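Local coordinates for exported protein (Bacteroides fragilis, PDB 4I17) that is of unknown function but, as a tetratricopeptide-repeat protein built of stacked antiparallel helices, probably serves as a scaffold for binding other proteins, at residues T153-Y164 and E215-M226. Sequence-based numbering, arbitrary orientation.
Sequences TDALYSLGVLFY and EIKQMQDQVKAM
Y157, V161 and Y164 of helix 149-174 pack against I216, M219 and V223 of the last helix, 214-224, in an apolar, nearly parallel helix-helix contact at the C-terminal end of the repeat solenoid. The segment axes cross at 27° with a closest approach of 11.0 Å, and helix 182-209, which lies between them in sequence, packs against both, touching T153 and L159 of the first and V223 of the second. Large side chains bridge this spacing, chiefly Y157, Y164 and the selenomethionine M219. With CG anti to the backbone N (chi1 -174°), the Y157 ring reaches across to I216, whose CG1 stands over the ring centre in a CH-pi contact, 3.7 Å from the centroid. Beyond it, I216 CD1 meets T153 CG2 at 3.5 Å. Two turns further along the helix, V223 CG2 lies over the Y164 ring, displaced from its centre and 3.6 Å from Y164 CG. M219 enters between the two rings: its SE makes Met-aromatic contacts with both, at the edge of Y157, 4.0 Å from CE1, and obliquely to Y164, and V161 CG2 approaches the same selenium. A bend at chi3 (-83°) carries M219 CE to the edge of the Y164 ring, 3.9 Å from Y164 CD2. M226 CE closes on Y164 CE1, while Q222 CB lies obliquely beside the hydroxyl. A water adds a polar link; it lies in the plane of the Y157 ring, 2.7 Å from Y157 OH, and donates to E215 OE1. Cohesion between the helices therefore comes mainly from dispersion and CH-pi packing, with the phenol oxygen of Y157 kept hydrated at the partly exposed margin.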
# COMPACT_ATOMS: atom_id res chain seq x y z
N THR A 153 13.29 1.01 4.21
CA THR A 153 13.89 1.78 5.31
C THR A 153 12.80 2.46 6.13
O THR A 153 12.87 2.43 7.33
CB THR A 153 14.86 2.82 4.78
OG1 THR A 153 15.92 2.16 4.11
CG2 THR A 153 15.41 3.73 5.88
N ASP A 154 11.83 3.13 5.50
CA ASP A 154 10.87 3.81 6.39
C ASP A 154 9.83 2.84 7.06
O ASP A 154 9.34 3.15 8.14
CB ASP A 154 10.24 4.98 5.68
CG ASP A 154 11.31 6.07 5.53
OD1 ASP A 154 11.54 6.83 6.50
OD2 ASP A 154 12.01 6.08 4.48
N ALA A 155 9.63 1.63 6.51
CA ALA A 155 8.79 0.64 7.22
C ALA A 155 9.59 0.13 8.45
O ALA A 155 9.02 -0.03 9.53
CB ALA A 155 8.43 -0.50 6.29
N LEU A 156 10.91 -0.11 8.28
CA LEU A 156 11.78 -0.56 9.40
C LEU A 156 11.95 0.51 10.43
O LEU A 156 11.94 0.22 11.63
CB LEU A 156 13.15 -1.00 8.85
CG LEU A 156 13.10 -2.25 8.01
CD1 LEU A 156 14.37 -2.42 7.22
CD2 LEU A 156 12.84 -3.50 8.85
N TYR A 157 12.09 1.78 9.99
CA TYR A 157 12.20 2.89 10.94
C TYR A 157 10.88 3.03 11.75
O TYR A 157 10.93 3.22 12.98
CB TYR A 157 12.49 4.15 10.10
CG TYR A 157 12.80 5.46 10.80
CD1 TYR A 157 13.07 5.51 12.17
CD2 TYR A 157 12.88 6.64 10.07
CE1 TYR A 157 13.35 6.73 12.80
CE2 TYR A 157 13.16 7.85 10.69
CZ TYR A 157 13.41 7.89 12.05
OH TYR A 157 13.73 9.09 12.60
N SER A 158 9.71 2.86 11.09
CA SER A 158 8.40 2.90 11.78
C SER A 158 8.32 1.77 12.80
O SER A 158 7.86 2.00 13.91
CB SER A 158 7.27 2.76 10.76
OG SER A 158 7.22 3.91 9.92
N LEU A 159 8.85 0.56 12.47
CA LEU A 159 8.87 -0.58 13.41
C LEU A 159 9.79 -0.28 14.59
O LEU A 159 9.46 -0.61 15.73
CB LEU A 159 9.32 -1.84 12.68
CG LEU A 159 8.21 -2.46 11.81
CD1 LEU A 159 8.79 -3.30 10.69
CD2 LEU A 159 7.23 -3.28 12.68
N GLY A 160 10.92 0.35 14.32
CA GLY A 160 11.85 0.74 15.39
C GLY A 160 11.21 1.71 16.36
O GLY A 160 11.29 1.53 17.59
N VAL A 161 10.51 2.74 15.83
CA VAL A 161 9.84 3.72 16.70
C VAL A 161 8.70 3.05 17.49
O VAL A 161 8.49 3.35 18.69
CB VAL A 161 9.31 4.91 15.86
CG1 VAL A 161 8.40 5.81 16.71
CG2 VAL A 161 10.46 5.71 15.26
N LEU A 162 7.92 2.20 16.80
CA LEU A 162 6.79 1.48 17.45
C LEU A 162 7.29 0.75 18.69
O LEU A 162 6.71 0.86 19.79
CB LEU A 162 6.20 0.48 16.44
CG LEU A 162 5.16 -0.53 16.98
CD1 LEU A 162 3.82 0.17 17.25
CD2 LEU A 162 4.91 -1.64 15.93
N PHE A 163 8.35 -0.07 18.51
CA PHE A 163 8.88 -0.85 19.67
C PHE A 163 9.64 -0.00 20.69
O PHE A 163 9.57 -0.31 21.88
CB PHE A 163 9.71 -2.05 19.17
CG PHE A 163 8.71 -3.11 18.71
CD1 PHE A 163 7.95 -3.82 19.64
CD2 PHE A 163 8.44 -3.29 17.36
CE1 PHE A 163 6.96 -4.71 19.23
CE2 PHE A 163 7.47 -4.22 16.95
CZ PHE A 163 6.73 -4.92 17.89
N TYR A 164 10.30 1.08 20.27
CA TYR A 164 10.98 1.99 21.20
C TYR A 164 9.93 2.68 22.11
O TYR A 164 10.11 2.75 23.33
CB TYR A 164 11.82 3.02 20.41
CG TYR A 164 12.52 4.09 21.22
CD1 TYR A 164 13.03 3.82 22.49
CD2 TYR A 164 12.76 5.36 20.69
CE1 TYR A 164 13.67 4.80 23.24
CE2 TYR A 164 13.43 6.34 21.42
CZ TYR A 164 13.89 6.05 22.69
OH TYR A 164 14.55 7.02 23.42
N GLU A 215 19.24 10.49 11.27
CA GLU A 215 18.32 10.47 12.41
C GLU A 215 17.98 9.04 12.83
O GLU A 215 17.72 8.81 13.99
CB GLU A 215 17.02 11.24 12.08
CG GLU A 215 17.23 12.75 12.10
CD GLU A 215 16.19 13.62 11.42
OE1 GLU A 215 14.98 13.29 11.48
OE2 GLU A 215 16.58 14.69 10.89
N ILE A 216 18.01 8.08 11.89
CA ILE A 216 17.73 6.68 12.25
C ILE A 216 18.85 6.15 13.13
O ILE A 216 18.58 5.50 14.13
CB ILE A 216 17.53 5.78 11.01
CG1 ILE A 216 16.49 6.39 10.05
CG2 ILE A 216 17.11 4.38 11.47
CD1 ILE A 216 16.20 5.53 8.79
N LYS A 217 20.10 6.49 12.80
CA LYS A 217 21.26 6.07 13.59
C LYS A 217 21.16 6.68 14.99
O LYS A 217 21.40 6.00 16.00
CB LYS A 217 22.57 6.48 12.87
CG LYS A 217 23.86 6.05 13.57
CD LYS A 217 24.19 4.57 13.43
CE LYS A 217 25.26 4.18 14.42
NZ LYS A 217 25.65 2.76 14.28
N GLN A 218 20.76 7.96 15.06
CA GLN A 218 20.62 8.63 16.36
C GLN A 218 19.55 7.95 17.20
O GLN A 218 19.73 7.73 18.40
CB GLN A 218 20.30 10.11 16.15
CG GLN A 218 21.52 10.92 15.75
CD GLN A 218 22.30 11.47 16.92
OE1 GLN A 218 23.50 11.23 17.09
NE2 GLN A 218 21.65 12.27 17.74
N MSE A 219 18.43 7.57 16.58
CA MSE A 219 17.41 6.91 17.39
C MSE A 219 17.88 5.52 17.84
O MSE A 219 17.62 5.15 18.98
CB MSE A 219 16.07 6.82 16.68
CG MSE A 219 15.10 5.97 17.47
SE MSE A 219 13.40 5.95 16.72
CE MSE A 219 12.74 7.64 17.49
N GLN A 220 18.63 4.79 16.99
CA GLN A 220 19.13 3.48 17.41
C GLN A 220 20.05 3.65 18.64
O GLN A 220 19.99 2.83 19.58
CB GLN A 220 19.85 2.77 16.28
CG GLN A 220 20.06 1.29 16.61
CD GLN A 220 21.17 0.66 15.81
OE1 GLN A 220 22.10 1.32 15.35
NE2 GLN A 220 21.08 -0.65 15.61
N ASP A 221 20.86 4.72 18.65
CA ASP A 221 21.74 5.00 19.80
C ASP A 221 20.92 5.25 21.05
O ASP A 221 21.30 4.79 22.13
CB ASP A 221 22.62 6.23 19.52
CG ASP A 221 23.66 6.07 18.42
OD1 ASP A 221 24.02 4.92 18.10
OD2 ASP A 221 24.15 7.11 17.92
N GLN A 222 19.77 5.97 20.93
CA GLN A 222 18.89 6.23 22.08
C GLN A 222 18.33 4.90 22.61
O GLN A 222 18.28 4.72 23.81
CB GLN A 222 17.73 7.19 21.73
CG GLN A 222 18.08 8.54 21.08
CD GLN A 222 19.37 9.17 21.54
OE1 GLN A 222 19.53 9.47 22.72
NE2 GLN A 222 20.30 9.41 20.60
N VAL A 223 17.92 3.99 21.71
CA VAL A 223 17.39 2.69 22.15
C VAL A 223 18.50 1.89 22.84
O VAL A 223 18.28 1.36 23.94
CB VAL A 223 16.69 1.86 21.05
CG1 VAL A 223 15.93 0.69 21.70
CG2 VAL A 223 15.72 2.71 20.24
N LYS A 224 19.71 1.84 22.26
CA LYS A 224 20.84 1.12 22.87
C LYS A 224 21.12 1.61 24.28
O LYS A 224 21.47 0.80 25.13
CB LYS A 224 22.12 1.21 22.03
CG LYS A 224 22.05 0.40 20.75
CD LYS A 224 23.39 0.42 20.02
CE LYS A 224 23.28 -0.28 18.68
NZ LYS A 224 24.54 -0.17 17.90
N ALA A 225 20.92 2.91 24.55
CA ALA A 225 21.14 3.48 25.89
C ALA A 225 20.13 2.94 26.94
O ALA A 225 20.37 3.05 28.15
CB ALA A 225 21.04 4.99 25.84
N MSE A 226 19.02 2.36 26.48
CA MSE A 226 17.96 1.80 27.33
C MSE A 226 18.21 0.34 27.68
O MSE A 226 17.57 -0.19 28.57
CB MSE A 226 16.60 1.91 26.60
CG MSE A 226 16.27 3.31 26.24
SE MSE A 226 15.79 4.25 27.85
CE MSE A 226 13.96 4.60 27.24
O HOH W 1 13.84 11.03 10.72